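Local coordinates for protein Pcdhgc3 (Mus musculus, PDB 4ZI8), which probably mediates calcium-dependent cell adhesion, and may help establish specific neuronal connections, through the extracellular cadherin domains of which this chain holds the first three, at residues 27-41 with 73-85. Numbering follows the deposited sequence.
With CA (calcium ion), chain P; CA (calcium ion), chain O.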
loop_
_atom_site.group_PDB
_atom_site.type_symbol
_atom_site.label_atom_id
_atom_site.label_comp_id
_atom_site.label_asym_id
_atom_site.label_seq_id
_atom_site.Cartn_x
_atom_site.Cartn_y
_atom_site.Cartn_z
ATOM N N ILE B 27 19.521 -46.603 -12.167
ATOM C CA ILE B 27 18.234 -47.108 -11.714
ATOM C C ILE B 27 17.366 -45.945 -11.256
ATOM O O ILE B 27 17.886 -44.879 -10.940
ATOM C CB ILE B 27 18.382 -48.122 -10.547
ATOM C CG1 ILE B 27 18.990 -47.459 -9.321
ATOM C CG2 ILE B 27 19.297 -49.304 -10.953
ATOM C CD1 ILE B 27 18.911 -48.377 -8.049
ATOM N N LEU B 28 16.059 -46.165 -11.209
ATOM C CA LEU B 28 15.156 -45.206 -10.595
ATOM C C LEU B 28 15.355 -45.136 -9.096
ATOM O O LEU B 28 15.590 -46.175 -8.442
ATOM C CB LEU B 28 13.705 -45.591 -10.887
ATOM C CG LEU B 28 13.213 -45.589 -12.331
ATOM C CD1 LEU B 28 11.733 -46.002 -12.384
ATOM C CD2 LEU B 28 13.443 -44.223 -12.973
ATOM N N GLU B 29 15.219 -43.939 -8.514
ATOM C CA GLU B 29 15.206 -43.865 -7.059
ATOM C C GLU B 29 14.028 -44.640 -6.482
ATOM O O GLU B 29 13.054 -44.947 -7.170
ATOM C CB GLU B 29 15.142 -42.396 -6.574
ATOM C CG GLU B 29 13.935 -41.614 -7.171
ATOM C CD GLU B 29 13.590 -40.344 -6.397
ATOM O OE1 GLU B 29 13.825 -40.266 -5.170
ATOM O OE2 GLU B 29 13.097 -39.406 -7.035
ATOM N N GLU B 30 14.115 -44.921 -5.192
ATOM C CA GLU B 30 13.015 -45.398 -4.389
ATOM C C GLU B 30 12.627 -46.826 -4.779
ATOM O O GLU B 30 11.510 -47.241 -4.562
ATOM C CB GLU B 30 11.809 -44.428 -4.491
ATOM C CG GLU B 30 12.161 -42.995 -4.147
ATOM C CD GLU B 30 12.290 -42.708 -2.655
ATOM O OE1 GLU B 30 12.242 -43.644 -1.806
ATOM O OE2 GLU B 30 12.425 -41.504 -2.314
ATOM N N ARG B 31 13.563 -47.600 -5.323
ATOM C CA ARG B 31 13.263 -49.021 -5.565
ATOM C C ARG B 31 13.153 -49.779 -4.263
ATOM O O ARG B 31 13.786 -49.412 -3.273
ATOM C CB ARG B 31 14.323 -49.682 -6.443
ATOM C CG ARG B 31 14.412 -49.182 -7.884
ATOM C CD ARG B 31 13.058 -49.069 -8.592
ATOM N NE ARG B 31 12.436 -47.773 -8.301
ATOM C CZ ARG B 31 11.238 -47.409 -8.737
ATOM N NH1 ARG B 31 10.541 -48.245 -9.484
ATOM N NH2 ARG B 31 10.734 -46.214 -8.419
ATOM N N GLU B 32 12.370 -50.852 -4.280
ATOM C CA GLU B 32 12.220 -51.724 -3.129
ATOM C C GLU B 32 13.522 -52.451 -2.793
ATOM O O GLU B 32 14.390 -52.635 -3.651
ATOM C CB GLU B 32 11.110 -52.746 -3.381
ATOM C CG GLU B 32 9.715 -52.115 -3.530
ATOM C CD GLU B 32 8.562 -53.095 -3.255
ATOM O OE1 GLU B 32 8.783 -54.335 -3.266
ATOM O OE2 GLU B 32 7.429 -52.614 -3.025
ATOM N N ARG B 33 13.647 -52.872 -1.540
ATOM C CA ARG B 33 14.823 -53.608 -1.124
ATOM C C ARG B 33 14.859 -54.933 -1.869
ATOM O O ARG B 33 13.851 -55.610 -1.985
ATOM C CB ARG B 33 14.826 -53.828 0.382
ATOM C CG ARG B 33 16.176 -54.211 0.891
ATOM C CD ARG B 33 16.240 -54.294 2.401
ATOM N NE ARG B 33 17.623 -54.506 2.825
ATOM C CZ ARG B 33 17.981 -55.077 3.969
ATOM N NH1 ARG B 33 17.055 -55.502 4.820
ATOM N NH2 ARG B 33 19.266 -55.224 4.258
ATOM N N GLY B 34 16.008 -55.280 -2.425
ATOM C CA GLY B 34 16.096 -56.521 -3.164
ATOM C C GLY B 34 16.052 -56.266 -4.652
ATOM O O GLY B 34 16.299 -57.166 -5.440
ATOM N N PHE B 35 15.773 -55.026 -5.042
ATOM C CA PHE B 35 15.735 -54.674 -6.454
ATOM C C PHE B 35 17.085 -54.914 -7.105
ATOM O O PHE B 35 18.097 -54.353 -6.663
ATOM C CB PHE B 35 15.325 -53.211 -6.626
ATOM C CG PHE B 35 15.222 -52.766 -8.054
ATOM C CD1 PHE B 35 16.325 -52.243 -8.715
ATOM C CD2 PHE B 35 14.003 -52.824 -8.727
ATOM C CE1 PHE B 35 16.217 -51.792 -10.029
ATOM C CE2 PHE B 35 13.888 -52.381 -10.031
ATOM C CZ PHE B 35 14.993 -51.871 -10.688
ATOM N N PRO B 36 17.105 -55.724 -8.180
ATOM C CA PRO B 36 18.347 -56.113 -8.855
ATOM C C PRO B 36 18.909 -54.986 -9.719
ATOM O O PRO B 36 18.237 -54.421 -10.589
ATOM C CB PRO B 36 17.929 -57.337 -9.695
ATOM C CG PRO B 36 16.484 -57.192 -9.913
ATOM C CD PRO B 36 15.917 -56.369 -8.772
ATOM N N VAL B 37 20.165 -54.650 -9.454
ATOM C CA VAL B 37 20.827 -53.529 -10.093
ATOM C C VAL B 37 21.722 -54.022 -11.249
ATOM O O VAL B 37 21.753 -53.447 -12.332
ATOM C CB VAL B 37 21.627 -52.741 -9.031
ATOM C CG1 VAL B 37 22.340 -51.590 -9.637
ATOM C CG2 VAL B 37 20.695 -52.263 -7.942
ATOM N N GLY B 38 22.451 -55.100 -11.027
ATOM C CA GLY B 38 23.285 -55.642 -12.083
ATOM C C GLY B 38 24.040 -56.812 -11.507
ATOM O O GLY B 38 23.911 -57.081 -10.319
ATOM N N ASN B 39 24.790 -57.527 -12.339
ATOM C CA ASN B 39 25.650 -58.579 -11.833
ATOM C C ASN B 39 27.080 -58.146 -12.039
ATOM O O ASN B 39 27.538 -58.037 -13.172
ATOM C CB ASN B 39 25.378 -59.912 -12.536
ATOM C CG ASN B 39 26.056 -61.050 -11.852
ATOM O OD1 ASN B 39 27.279 -61.115 -11.825
ATOM N ND2 ASN B 39 25.280 -61.941 -11.266
ATOM N N VAL B 40 27.795 -57.893 -10.952
ATOM C CA VAL B 40 29.137 -57.352 -11.063
ATOM C C VAL B 40 30.133 -58.439 -11.405
ATOM O O VAL B 40 31.234 -58.146 -11.817
ATOM C CB VAL B 40 29.573 -56.635 -9.772
ATOM C CG1 VAL B 40 28.515 -55.593 -9.393
ATOM C CG2 VAL B 40 29.832 -57.640 -8.622
ATOM N N VAL B 41 29.746 -59.693 -11.262
ATOM C CA VAL B 41 30.661 -60.756 -11.640
ATOM C C VAL B 41 30.650 -60.928 -13.153
ATOM O O VAL B 41 31.710 -61.041 -13.776
ATOM C CB VAL B 41 30.314 -62.091 -10.945
ATOM C CG1 VAL B 41 30.955 -63.292 -11.690
ATOM C CG2 VAL B 41 30.790 -62.064 -9.508
ATOM N N THR B 73 26.460 -65.244 -6.196
ATOM C CA THR B 73 25.990 -65.065 -7.566
ATOM C C THR B 73 26.595 -63.861 -8.247
ATOM O O THR B 73 26.652 -63.798 -9.470
ATOM C CB THR B 73 24.488 -64.884 -7.617
ATOM O OG1 THR B 73 24.168 -63.604 -7.062
ATOM C CG2 THR B 73 23.796 -65.983 -6.820
ATOM N N GLY B 74 27.030 -62.894 -7.458
ATOM C CA GLY B 74 27.521 -61.651 -8.011
ATOM C C GLY B 74 26.433 -60.611 -8.223
ATOM O O GLY B 74 26.704 -59.478 -8.621
ATOM N N GLU B 75 25.198 -60.981 -7.949
ATOM C CA GLU B 75 24.099 -60.040 -8.131
ATOM C C GLU B 75 24.193 -58.884 -7.128
ATOM O O GLU B 75 24.294 -59.109 -5.934
ATOM C CB GLU B 75 22.762 -60.753 -7.992
ATOM C CG GLU B 75 21.557 -59.818 -7.977
ATOM C CD GLU B 75 20.280 -60.538 -7.563
ATOM O OE1 GLU B 75 20.209 -61.779 -7.744
ATOM O OE2 GLU B 75 19.356 -59.867 -7.047
ATOM N N MET B 76 24.184 -57.654 -7.630
ATOM C CA MET B 76 24.130 -56.476 -6.772
ATOM C C MET B 76 22.689 -56.002 -6.694
ATOM O O MET B 76 21.986 -55.991 -7.713
ATOM C CB MET B 76 25.006 -55.355 -7.302
ATOM C CG MET B 76 25.030 -54.152 -6.369
ATOM S SD MET B 76 26.271 -52.938 -6.792
ATOM C CE MET B 76 25.538 -52.193 -8.195
ATOM N N PHE B 77 22.242 -55.626 -5.501
ATOM C CA PHE B 77 20.848 -55.261 -5.324
ATOM C C PHE B 77 20.704 -54.110 -4.359
ATOM O O PHE B 77 21.622 -53.811 -3.615
ATOM C CB PHE B 77 20.031 -56.452 -4.828
ATOM C CG PHE B 77 20.572 -57.079 -3.585
ATOM C CD1 PHE B 77 20.178 -56.619 -2.335
ATOM C CD2 PHE B 77 21.461 -58.146 -3.659
ATOM C CE1 PHE B 77 20.669 -57.177 -1.185
ATOM C CE2 PHE B 77 21.950 -58.727 -2.506
ATOM C CZ PHE B 77 21.554 -58.242 -1.265
ATOM N N VAL B 78 19.532 -53.479 -4.386
ATOM C CA VAL B 78 19.240 -52.325 -3.529
ATOM C C VAL B 78 19.083 -52.804 -2.097
ATOM O O VAL B 78 18.311 -53.711 -1.831
ATOM C CB VAL B 78 17.970 -51.587 -4.006
ATOM C CG1 VAL B 78 17.502 -50.552 -2.971
ATOM C CG2 VAL B 78 18.254 -50.925 -5.359
ATOM N N ASN B 79 19.837 -52.220 -1.173
ATOM C CA ASN B 79 19.798 -52.715 0.205
ATOM C C ASN B 79 19.229 -51.694 1.208
ATOM O O ASN B 79 18.942 -52.025 2.339
ATOM C CB ASN B 79 21.216 -53.147 0.618
ATOM C CG ASN B 79 21.285 -53.691 2.034
ATOM O OD1 ASN B 79 20.653 -54.689 2.358
ATOM N ND2 ASN B 79 22.067 -53.042 2.877
ATOM N N ASP B 80 19.058 -50.455 0.786
ATOM C CA ASP B 80 18.474 -49.431 1.658
ATOM C C ASP B 80 17.773 -48.402 0.766
ATOM O O ASP B 80 17.986 -48.382 -0.464
ATOM C CB ASP B 80 19.567 -48.776 2.516
ATOM C CG ASP B 80 19.030 -48.058 3.761
ATOM O OD1 ASP B 80 17.799 -47.877 3.927
ATOM O OD2 ASP B 80 19.868 -47.642 4.583
ATOM N N ARG B 81 16.964 -47.541 1.374
ATOM C CA ARG B 81 16.228 -46.549 0.610
ATOM C C ARG B 81 17.158 -45.592 -0.110
ATOM O O ARG B 81 18.074 -45.012 0.482
ATOM C CB ARG B 81 15.293 -45.773 1.511
ATOM C CG ARG B 81 14.646 -44.621 0.799
ATOM C CD ARG B 81 13.491 -44.030 1.609
ATOM N NE ARG B 81 12.825 -42.980 0.835
ATOM C CZ ARG B 81 12.201 -41.935 1.365
ATOM N NH1 ARG B 81 12.132 -41.791 2.676
ATOM N NH2 ARG B 81 11.634 -41.036 0.568
ATOM N N LEU B 82 16.921 -45.435 -1.403
ATOM C CA LEU B 82 17.666 -44.489 -2.229
ATOM C C LEU B 82 16.710 -43.369 -2.585
ATOM O O LEU B 82 15.939 -43.498 -3.541
ATOM C CB LEU B 82 18.206 -45.153 -3.500
ATOM C CG LEU B 82 19.346 -46.154 -3.272
ATOM C CD1 LEU B 82 19.304 -47.221 -4.358
ATOM C CD2 LEU B 82 20.647 -45.398 -3.325
ATOM N N ASP B 83 16.724 -42.307 -1.782
ATOM C CA ASP B 83 15.882 -41.139 -2.019
ATOM C C ASP B 83 16.749 -40.093 -2.655
ATOM O O ASP B 83 17.599 -39.490 -1.979
ATOM C CB ASP B 83 15.277 -40.637 -0.707
ATOM C CG ASP B 83 14.576 -39.308 -0.852
ATOM O OD1 ASP B 83 14.130 -38.935 -1.965
ATOM O OD2 ASP B 83 14.452 -38.642 0.192
ATOM N N ARG B 84 16.583 -39.916 -3.962
ATOM C CA ARG B 84 17.384 -38.958 -4.702
ATOM C C ARG B 84 17.286 -37.566 -4.049
ATOM O O ARG B 84 18.262 -36.829 -4.051
ATOM C CB ARG B 84 16.953 -38.917 -6.188
ATOM C CG ARG B 84 17.933 -38.207 -7.155
ATOM C CD ARG B 84 17.191 -37.433 -8.247
ATOM N NE ARG B 84 16.356 -36.399 -7.650
ATOM C CZ ARG B 84 16.817 -35.243 -7.190
ATOM N NH1 ARG B 84 18.100 -34.934 -7.302
ATOM N NH2 ARG B 84 15.994 -34.392 -6.623
ATOM N N GLU B 85 16.137 -37.204 -3.468
ATOM C CA GLU B 85 16.014 -35.863 -2.914
ATOM C C GLU B 85 16.983 -35.672 -1.759
ATOM O O GLU B 85 17.632 -34.625 -1.658
ATOM C CB GLU B 85 14.561 -35.562 -2.466
ATOM C CG GLU B 85 13.664 -35.129 -3.625
ATOM C CD GLU B 85 13.375 -36.272 -4.597
ATOM O OE1 GLU B 85 12.922 -37.336 -4.149
ATOM O OE2 GLU B 85 13.582 -36.122 -5.815
HETATM CA CA CA P . 12.484 -39.414 -3.385
HETATM CA CA CA O . 12.073 -37.396 -6.842
HETATM O O HOH W 1 15.532 -47.499 -2.829
HETATM O O HOH W 2 11.013 -38.384 -1.777
#
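E29, E30, D83 and E85 supply most of the protein ligands of one calcium ion, and E29 and E85 also bind a second, at one end of a long antiparallel contact between 27-41 and 73-85 in the membrane-distal cadherin domain; the other end of the contact is the antiparallel pairing of strands 36-39 and 75-78. E29 OE1 binds the calcium of chain P at 2.4 Å and E29 OE2 that of chain O at 2.3 Å, and OE1 also receives R84 N from above the carboxylate plane. The E30 chain, bent at chi2 (-78°), brings OE2 onto the chain P calcium beside D83 OD1. R81 forms a side-on salt bridge with E30, R81 NE to E30 OE1 at 2.8 Å and R81 NH2 to E30 OE2 at 3.0 Å, which fixes the carboxylate's rotation and probably offsets part of the acidic charge. At the end of strand 75-78 nearer the calcium site, V78 CG2 packs against I27 CD1 (3.8 Å) and V37 CG2; farther on, water 1 links R31 O to L82 N. M76 O takes V37 N at 2.9 Å and, weakly, G38 N: a classic beta bulge. M76 CE lies 3.6 Å from V37 CG1. N39 sits at the N-cap of helix 40-44, OD1 taking a weak bond from V41 N, and its ND2 reaches T73 O from above the carbonyl plane. D117, I118, D120 and D153 complete the calcium sites at the junction with the second domain; strand 75-78 lies between 36-39 and 67-69, and M76 also packs on Y25 and V113 of strands 24-28 and 107-116.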